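Side-chain contacts in cellobiose 2-epimerase (Spirochaeta thermophila DSM 6192, PDB 5ZIG), which probably catalyses the reversible epimerization of cellobiose to 4-O-beta-D-glucopyranosyl-D-mannose: residues Glu147-Leu152 / Glu199-Leu204; Leu204-Lys209 / Val265-Gly270. All blocks are in the same frame, centred on the assembly; numbering follows the deposited sequence.

Interaction 1: Glu147-Leu152 / Glu199-Leu204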
ATOM      1  N   GLU A 147      -1.715 -13.904  15.802  1.00 28.69           N
ATOM      2  CA  GLU A 147      -2.035 -15.210  15.239  1.00 28.62           C
ATOM      3  C   GLU A 147      -1.699 -15.264  13.755  1.00 27.35           C
ATOM      4  O   GLU A 147      -1.143 -16.253  13.265  1.00 25.81           O
ATOM      5  CB  GLU A 147      -3.521 -15.512  15.458  1.00 36.47           C
ATOM      6  CG  GLU A 147      -3.939 -16.965  15.172  1.00 39.32           C
ATOM      7  CD  GLU A 147      -5.442 -17.172  15.269  1.00 34.40           C
ATOM      8  OE1 GLU A 147      -6.217 -16.478  14.571  1.00 34.91           O
ATOM      9  OE2 GLU A 147      -5.858 -18.022  16.071  1.00 34.65           O
ATOM     10  N   THR A 148      -2.025 -14.204  13.015  1.00 23.51           N
ATOM     11  CA  THR A 148      -1.808 -14.217  11.575  1.00 24.02           C
ATOM     12  C   THR A 148      -0.319 -14.140  11.238  1.00 19.75           C
ATOM     13  O   THR A 148       0.165 -14.889  10.379  1.00 23.48           O
ATOM     14  CB  THR A 148      -2.595 -13.055  10.935  1.00 20.58           C
ATOM     15  OG1 THR A 148      -3.924 -13.010  11.492  1.00 25.43           O
ATOM     16  CG2 THR A 148      -2.684 -13.213   9.432  1.00 19.81           C
ATOM     17  N   PHE A 149       0.405 -13.216  11.894  1.00 21.94           N
ATOM     18  CA  PHE A 149       1.875 -13.204  11.849  1.00 29.48           C
ATOM     19  C   PHE A 149       2.445 -14.605  12.059  1.00 28.19           C
ATOM     20  O   PHE A 149       3.284 -15.078  11.283  1.00 28.28           O
ATOM     21  CB  PHE A 149       2.405 -12.258  12.932  1.00 30.08           C
ATOM     22  CG  PHE A 149       3.918 -12.237  13.068  1.00 30.17           C
ATOM     23  CD1 PHE A 149       4.715 -11.536  12.163  1.00 22.54           C
ATOM     24  CD2 PHE A 149       4.539 -12.937  14.089  1.00 23.58           C
ATOM     25  CE1 PHE A 149       6.109 -11.497  12.303  1.00 23.79           C
ATOM     26  CE2 PHE A 149       5.936 -12.915  14.227  1.00 32.04           C
ATOM     27  CZ  PHE A 149       6.718 -12.187  13.333  1.00 26.63           C
ATOM     28  N   ASP A 150       1.982 -15.297  13.103  1.00 27.67           N
ATOM     29  CA  ASP A 150       2.514 -16.632  13.374  1.00 32.10           C
ATOM     30  C   ASP A 150       2.287 -17.561  12.196  1.00 30.30           C
ATOM     31  O   ASP A 150       3.146 -18.397  11.890  1.00 21.70           O
ATOM     32  CB  ASP A 150       1.897 -17.204  14.652  1.00 33.57           C
ATOM     33  CG  ASP A 150       2.578 -16.678  15.897  1.00 40.14           C
ATOM     34  OD1 ASP A 150       3.694 -16.130  15.755  1.00 42.94           O
ATOM     35  OD2 ASP A 150       2.006 -16.795  17.005  1.00 34.42           O
ATOM     36  N   LEU A 151       1.154 -17.408  11.494  1.00 19.89           N
ATOM     37  CA  LEU A 151       0.890 -18.269  10.340  1.00 22.97           C
ATOM     38  C   LEU A 151       1.815 -17.925   9.188  1.00 30.12           C
ATOM     39  O   LEU A 151       2.346 -18.820   8.512  1.00 30.65           O
ATOM     40  CB  LEU A 151      -0.562 -18.133   9.887  1.00 25.11           C
ATOM     41  CG  LEU A 151      -1.673 -18.822  10.677  1.00 33.19           C
ATOM     42  CD1 LEU A 151      -3.017 -18.355  10.134  1.00 28.63           C
ATOM     43  CD2 LEU A 151      -1.541 -20.345  10.599  1.00 30.64           C
ATOM     44  N   LEU A 152       1.957 -16.621   8.911  1.00 27.24           N
ATOM     45  CA  LEU A 152       2.882 -16.150   7.893  1.00 25.92           C
ATOM     46  C   LEU A 152       4.293 -16.693   8.118  1.00 29.95           C
ATOM     47  O   LEU A 152       4.984 -17.065   7.160  1.00 26.68           O
ATOM     48  CB  LEU A 152       2.888 -14.620   7.875  1.00 23.00           C
ATOM     49  CG  LEU A 152       1.825 -13.859   7.080  1.00 38.13           C
ATOM     50  CD1 LEU A 152       0.460 -14.552   7.092  1.00 46.34           C
ATOM     51  CD2 LEU A 152       1.703 -12.433   7.598  1.00 35.81           C
ATOM     52  N   GLU A 199       5.618  -4.257   4.697  1.00 28.66           N
ATOM     53  CA  GLU A 199       4.828  -3.096   5.100  1.00 26.79           C
ATOM     54  C   GLU A 199       4.067  -3.371   6.385  1.00 19.71           C
ATOM     55  O   GLU A 199       4.097  -2.564   7.332  1.00 19.67           O
ATOM     56  CB  GLU A 199       3.880  -2.707   3.963  1.00 26.20           C
ATOM     57  CG  GLU A 199       2.749  -1.767   4.335  1.00 31.93           C
ATOM     58  CD  GLU A 199       1.723  -1.645   3.214  1.00 31.28           C
ATOM     59  OE1 GLU A 199       1.012  -2.633   2.915  1.00 31.87           O
ATOM     60  OE2 GLU A 199       1.650  -0.568   2.603  1.00 32.63           O
ATOM     61  N   ALA A 200       3.397  -4.525   6.441  1.00 27.83           N
ATOM     62  CA  ALA A 200       2.704  -4.952   7.650  1.00 28.76           C
ATOM     63  C   ALA A 200       3.651  -5.032   8.836  1.00 27.15           C
ATOM     64  O   ALA A 200       3.308  -4.606   9.943  1.00 20.02           O
ATOM     65  CB  ALA A 200       2.045  -6.323   7.415  1.00 21.11           C
ATOM     66  N   TYR A 201       4.833  -5.616   8.631  1.00 24.51           N
ATOM     67  CA  TYR A 201       5.709  -5.934   9.759  1.00 25.50           C
ATOM     68  C   TYR A 201       6.312  -4.675  10.361  1.00 22.84           C
ATOM     69  O   TYR A 201       6.385  -4.555  11.588  1.00 31.52           O
ATOM     70  CB  TYR A 201       6.805  -6.902   9.327  1.00 19.63           C
ATOM     71  CG  TYR A 201       6.323  -8.332   9.138  1.00 26.06           C
ATOM     72  CD1 TYR A 201       4.968  -8.649   9.215  1.00 26.50           C
ATOM     73  CD2 TYR A 201       7.217  -9.359   8.902  1.00 27.18           C
ATOM     74  CE1 TYR A 201       4.520  -9.958   9.045  1.00 32.95           C
ATOM     75  CE2 TYR A 201       6.775 -10.697   8.717  1.00 19.77           C
ATOM     76  CZ  TYR A 201       5.427 -10.979   8.803  1.00 25.63           C
ATOM     77  OH  TYR A 201       4.970 -12.285   8.646  1.00 29.80           O
ATOM     78  N   SER A 202       6.758  -3.734   9.519  1.00 20.85           N
ATOM     79  CA  SER A 202       7.198  -2.432  10.032  1.00 24.52           C
ATOM     80  C   SER A 202       6.184  -1.862  11.019  1.00 24.87           C
ATOM     81  O   SER A 202       6.547  -1.414  12.112  1.00 25.89           O
ATOM     82  CB  SER A 202       7.439  -1.442   8.885  1.00 22.36           C
ATOM     83  OG  SER A 202       8.575  -1.803   8.108  1.00 29.64           O
ATOM     84  N   THR A 203       4.899  -1.923  10.666  1.00 27.54           N
ATOM     85  CA  THR A 203       3.844  -1.367  11.511  1.00 29.34           C
ATOM     86  C   THR A 203       3.570  -2.252  12.733  1.00 27.51           C
ATOM     87  O   THR A 203       3.325  -1.735  13.832  1.00 28.08           O
ATOM     88  CB  THR A 203       2.576  -1.141  10.656  1.00 25.55           C
ATOM     89  OG1 THR A 203       2.779  -0.013   9.793  1.00 23.59           O
ATOM     90  CG2 THR A 203       1.331  -0.876  11.512  1.00 22.93           C
ATOM     91  N   LEU A 204       3.608  -3.581  12.574  1.00 22.18           N
ATOM     92  CA  LEU A 204       3.468  -4.455  13.742  1.00 20.18           C
ATOM     93  C   LEU A 204       4.635  -4.251  14.705  1.00 22.30           C
ATOM     94  O   LEU A 204       4.445  -4.224  15.926  1.00 24.30           O
ATOM     95  CB  LEU A 204       3.354  -5.927  13.306  1.00 22.58           C
ATOM     96  CG  LEU A 204       3.140  -6.967  14.422  1.00 21.66           C
ATOM     97  CD1 LEU A 204       1.834  -6.709  15.190  1.00 20.37           C
ATOM     98  CD2 LEU A 204       3.214  -8.411  13.917  1.00 24.88           C
TER
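The phenol oxygen OH of Y201 is hydrogen-bonded to the carboxylate oxygen OE2 of E153, one residue past the 147-152 segment, and packs 3.2 Å from CB of L152. A buried hydroxyl thus finds its polar partner one residue along from the leucine it packs against. L152 also reaches the edge of the phenol ring, where its CD2 sits near the ring plane, 4.0 Å from Y201 CE1. The centre of the contact is aromatic. F149 comes in edge-on over one face of Y201, a T-shaped (edge-to-face) pair with centroids 5.0 Å apart and planes at 64°. The touching edge is the CD1-CE1 side, with F149 CD1 3.5 Å from Y201 CZ. The chi1 of F149 (175°) sets CG anti to the backbone N and carries the ring out from helix 139-156 toward helix 191-208; Y201 takes the other common choice, CG anti to its carbonyl carbon (chi1 -75°), and lays its ring across the path of F149. One turn further along, L204 adds a methyl, its CD2 resting 3.9 Å from F149 CD1. With a valine in place of Y201, E153 would probably lose its phenol partner and the edge of F149 the flat face it leans on, leaving a gap between the helices. Beyond the pair, W146 makes a second edge-to-face contact with F149, and V213 and A216 of helix 211-228 pack on Y201. The axes of the two short segments stay 12.3 Å apart, a spacing that large side chains can bridge. Such aromatic packing between two helices is here part of the (alpha/alpha)6 barrel of the N-acylglucosamine 2-epimerase family.

Interaction 2: Leu204-Lys209 / Val265-Gly270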
ATOM      1  N   LEU A 204       3.608  -3.581  12.574  1.00 22.18           N
ATOM      2  CA  LEU A 204       3.468  -4.455  13.742  1.00 20.18           C
ATOM      3  C   LEU A 204       4.635  -4.251  14.705  1.00 22.30           C
ATOM      4  O   LEU A 204       4.445  -4.224  15.926  1.00 24.30           O
ATOM      5  CB  LEU A 204       3.354  -5.927  13.306  1.00 22.58           C
ATOM      6  CG  LEU A 204       3.140  -6.967  14.422  1.00 21.66           C
ATOM      7  CD1 LEU A 204       1.834  -6.709  15.190  1.00 20.37           C
ATOM      8  CD2 LEU A 204       3.214  -8.411  13.917  1.00 24.88           C
ATOM      9  N   PHE A 205       5.838  -4.049  14.168  1.00 24.46           N
ATOM     10  CA  PHE A 205       6.997  -3.763  15.017  1.00 29.39           C
ATOM     11  C   PHE A 205       6.898  -2.385  15.672  1.00 31.71           C
ATOM     12  O   PHE A 205       7.255  -2.225  16.845  1.00 23.74           O
ATOM     13  CB  PHE A 205       8.288  -3.867  14.206  1.00 29.29           C
ATOM     14  CG  PHE A 205       9.533  -3.576  15.002  1.00 37.77           C
ATOM     15  CD1 PHE A 205      10.028  -4.504  15.901  1.00 38.37           C
ATOM     16  CD2 PHE A 205      10.206  -2.368  14.848  1.00 42.14           C
ATOM     17  CE1 PHE A 205      11.169  -4.241  16.629  1.00 44.55           C
ATOM     18  CE2 PHE A 205      11.344  -2.094  15.569  1.00 40.32           C
ATOM     19  CZ  PHE A 205      11.829  -3.031  16.461  1.00 46.52           C
ATOM     20  N   ARG A 206       6.447  -1.375  14.923  1.00 31.04           N
ATOM     21  CA  ARG A 206       6.227  -0.067  15.531  1.00 30.97           C
ATOM     22  C   ARG A 206       5.237  -0.163  16.682  1.00 32.16           C
ATOM     23  O   ARG A 206       5.414   0.476  17.725  1.00 34.37           O
ATOM     24  CB  ARG A 206       5.722   0.936  14.493  1.00 30.08           C
ATOM     25  CG  ARG A 206       5.393   2.294  15.124  1.00 27.78           C
ATOM     26  CD  ARG A 206       4.912   3.336  14.083  1.00 26.57           C
ATOM     27  NE  ARG A 206       6.045   3.930  13.392  1.00 33.75           N
ATOM     28  CZ  ARG A 206       6.435   3.605  12.169  1.00 43.44           C
ATOM     29  NH1 ARG A 206       5.766   2.687  11.479  1.00 52.29           N
ATOM     30  NH2 ARG A 206       7.490   4.210  11.633  1.00 42.28           N
ATOM     31  N   THR A 207       4.185  -0.965  16.512  1.00 29.31           N
ATOM     32  CA  THR A 207       3.127  -1.076  17.510  1.00 20.45           C
ATOM     33  C   THR A 207       3.586  -1.860  18.744  1.00 27.03           C
ATOM     34  O   THR A 207       3.142  -1.567  19.858  1.00 30.02           O
ATOM     35  CB  THR A 207       1.893  -1.747  16.863  1.00 37.38           C
ATOM     36  OG1 THR A 207       1.584  -1.110  15.603  1.00 29.06           O
ATOM     37  CG2 THR A 207       0.662  -1.725  17.785  1.00 29.20           C
ATOM     38  N   THR A 208       4.485  -2.841  18.583  1.00 28.80           N
ATOM     39  CA  THR A 208       4.806  -3.768  19.670  1.00 27.75           C
ATOM     40  C   THR A 208       6.285  -3.872  20.033  1.00 29.58           C
ATOM     41  O   THR A 208       6.586  -4.318  21.143  1.00 35.44           O
ATOM     42  CB  THR A 208       4.321  -5.193  19.337  1.00 28.34           C
ATOM     43  OG1 THR A 208       5.090  -5.705  18.241  1.00 28.76           O
ATOM     44  CG2 THR A 208       2.842  -5.228  18.976  1.00 28.74           C
ATOM     45  N   LYS A 209       7.209  -3.531  19.136  1.00 28.07           N
ATOM     46  CA  LYS A 209       8.647  -3.650  19.398  1.00 29.95           C
ATOM     47  C   LYS A 209       9.040  -5.083  19.736  1.00 35.92           C
ATOM     48  O   LYS A 209      10.016  -5.325  20.457  1.00 33.89           O
ATOM     49  CB  LYS A 209       9.101  -2.697  20.513  1.00 39.10           C
ATOM     50  CG  LYS A 209       9.427  -1.284  20.043  1.00 39.21           C
ATOM     51  CD  LYS A 209       8.168  -0.462  19.823  1.00 47.83           C
ATOM     52  CE  LYS A 209       7.262  -0.491  21.056  1.00 60.64           C
ATOM     53  NZ  LYS A 209       6.048   0.379  20.923  1.00 64.52           N
ATOM     54  N   VAL A 265      14.161   0.134   7.535  1.00 33.36           N
ATOM     55  CA  VAL A 265      15.573   0.276   7.907  1.00 23.09           C
ATOM     56  C   VAL A 265      15.759   1.409   8.917  1.00 23.16           C
ATOM     57  O   VAL A 265      16.688   1.376   9.744  1.00 30.19           O
ATOM     58  CB  VAL A 265      16.453   0.447   6.653  1.00 20.01           C
ATOM     59  CG1 VAL A 265      17.943   0.742   7.016  1.00 20.07           C
ATOM     60  CG2 VAL A 265      16.405  -0.787   5.804  1.00 20.03           C
ATOM     61  N   GLU A 266      14.868   2.401   8.911  1.00 21.69           N
ATOM     62  CA  GLU A 266      14.855   3.383   9.989  1.00 24.06           C
ATOM     63  C   GLU A 266      14.392   2.757  11.307  1.00 37.08           C
ATOM     64  O   GLU A 266      14.992   2.999  12.363  1.00 27.75           O
ATOM     65  CB  GLU A 266      13.974   4.574   9.603  1.00 31.04           C
ATOM     66  CG  GLU A 266      14.064   5.736  10.585  1.00 34.51           C
ATOM     67  CD  GLU A 266      13.741   7.086   9.944  1.00 54.75           C
ATOM     68  OE1 GLU A 266      13.662   8.087  10.688  1.00 59.25           O
ATOM     69  OE2 GLU A 266      13.579   7.155   8.704  1.00 61.19           O
ATOM     70  N   LEU A 267      13.338   1.936  11.270  1.00 36.00           N
ATOM     71  CA  LEU A 267      12.927   1.262  12.495  1.00 33.34           C
ATOM     72  C   LEU A 267      14.031   0.356  13.028  1.00 27.71           C
ATOM     73  O   LEU A 267      14.133   0.149  14.242  1.00 28.15           O
ATOM     74  CB  LEU A 267      11.650   0.458  12.252  1.00 38.71           C
ATOM     75  CG  LEU A 267      10.352   1.252  12.167  1.00 32.22           C
ATOM     76  CD1 LEU A 267       9.245   0.335  11.666  1.00 20.13           C
ATOM     77  CD2 LEU A 267      10.004   1.871  13.527  1.00 34.44           C
ATOM     78  N   LEU A 268      14.870  -0.189  12.148  1.00 25.04           N
ATOM     79  CA  LEU A 268      15.914  -1.100  12.607  1.00 29.10           C
ATOM     80  C   LEU A 268      17.138  -0.346  13.136  1.00 31.60           C
ATOM     81  O   LEU A 268      17.673  -0.682  14.200  1.00 28.55           O
ATOM     82  CB  LEU A 268      16.308  -2.051  11.470  1.00 37.51           C
ATOM     83  CG  LEU A 268      15.690  -3.454  11.381  1.00 38.53           C
ATOM     84  CD1 LEU A 268      14.194  -3.434  11.566  1.00 31.18           C
ATOM     85  CD2 LEU A 268      16.013  -4.029  10.044  1.00 37.05           C
ATOM     86  N   TYR A 269      17.610   0.666  12.411  1.00 32.28           N
ATOM     87  CA  TYR A 269      18.862   1.325  12.762  1.00 34.96           C
ATOM     88  C   TYR A 269      18.726   2.807  13.072  1.00 29.27           C
ATOM     89  O   TYR A 269      19.742   3.449  13.342  1.00 30.94           O
ATOM     90  CB  TYR A 269      19.893   1.161  11.640  1.00 30.38           C
ATOM     91  CG  TYR A 269      20.061  -0.255  11.190  1.00 38.95           C
ATOM     92  CD1 TYR A 269      20.707  -1.192  11.993  1.00 41.18           C
ATOM     93  CD2 TYR A 269      19.571  -0.668   9.958  1.00 43.76           C
ATOM     94  CE1 TYR A 269      20.861  -2.501  11.573  1.00 41.81           C
ATOM     95  CE2 TYR A 269      19.720  -1.969   9.530  1.00 48.43           C
ATOM     96  CZ  TYR A 269      20.368  -2.886  10.339  1.00 50.59           C
ATOM     97  OH  TYR A 269      20.511  -4.189   9.905  1.00 45.33           O
ATOM     98  N   GLY A 270      17.526   3.366  13.030  1.00 32.70           N
ATOM     99  CA  GLY A 270      17.343   4.763  13.369  1.00 42.92           C
ATOM    100  C   GLY A 270      17.919   5.712  12.328  1.00 44.79           C
ATOM    101  O   GLY A 270      18.358   5.330  11.240  1.00 39.89           O
TER
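In the (alpha/alpha)6 barrel of this epimerase family, helices 191-208 and 251-269 lie side by side, and their last turns meet where F205 and R206 take hold of L267. The contact is an example of one leucine serving two unlike neighbours. L267 points its side chain at the other helix, and F205 slides past it in the opposite direction, so that the ring atom CD2 of F205 comes 4.1 Å from L267 CB. Further out on the same ring, CE2 reaches the backbone of that residue, lying 3.8 Å from L267 O. R206 meets the end of the leucine at about a right angle: L267 CD2 sits over one face of the guanidinium, toward its rim and 3.9 Å from R206 NH2. The arginine runs straight out from the backbone and then bends at chi3 (-81°), which turns one face of the guanidinium toward the leucine's methyl. Its charge is met by E263, one turn earlier on helix 251-269, through a salt bridge from NH1; the guanidinium therefore packs on an apolar group with one face while its NH1 end is paired. M217 and R214 of helix 211-228 also touch F205. The helix that carries F205 and R206 ends at T208; K209, the first residue past it, has a positive phi, and its NZ returns to R206 O at 3.3 Å. In the last turn, L204 O accepts two bonds from T208, one from N and one from OG1 at 2.8 Å, and the two donors approach that oxygen from opposite faces of its carbonyl plane.

How the interactions relate
Both interactions use helix 191-208, which makes contact with helix 139-156 in interaction 1 and with helix 251-269 in interaction 2. Residue L204 belongs to both: its side chain packs in the first, its carbonyl helps to finish the helix in the second. Interaction 1 is wholly buried and depends on rings and methyl groups, with the buried phenol hydroxyl satisfied by a carboxylate. Interaction 2, nearer the surface, pairs a buried ring with a solvent-facing arginine whose charge is balanced across the helices. The two meet where S202 O packs against L267 CD1 at 3.2 Å, so the helix is held along adjoining turns.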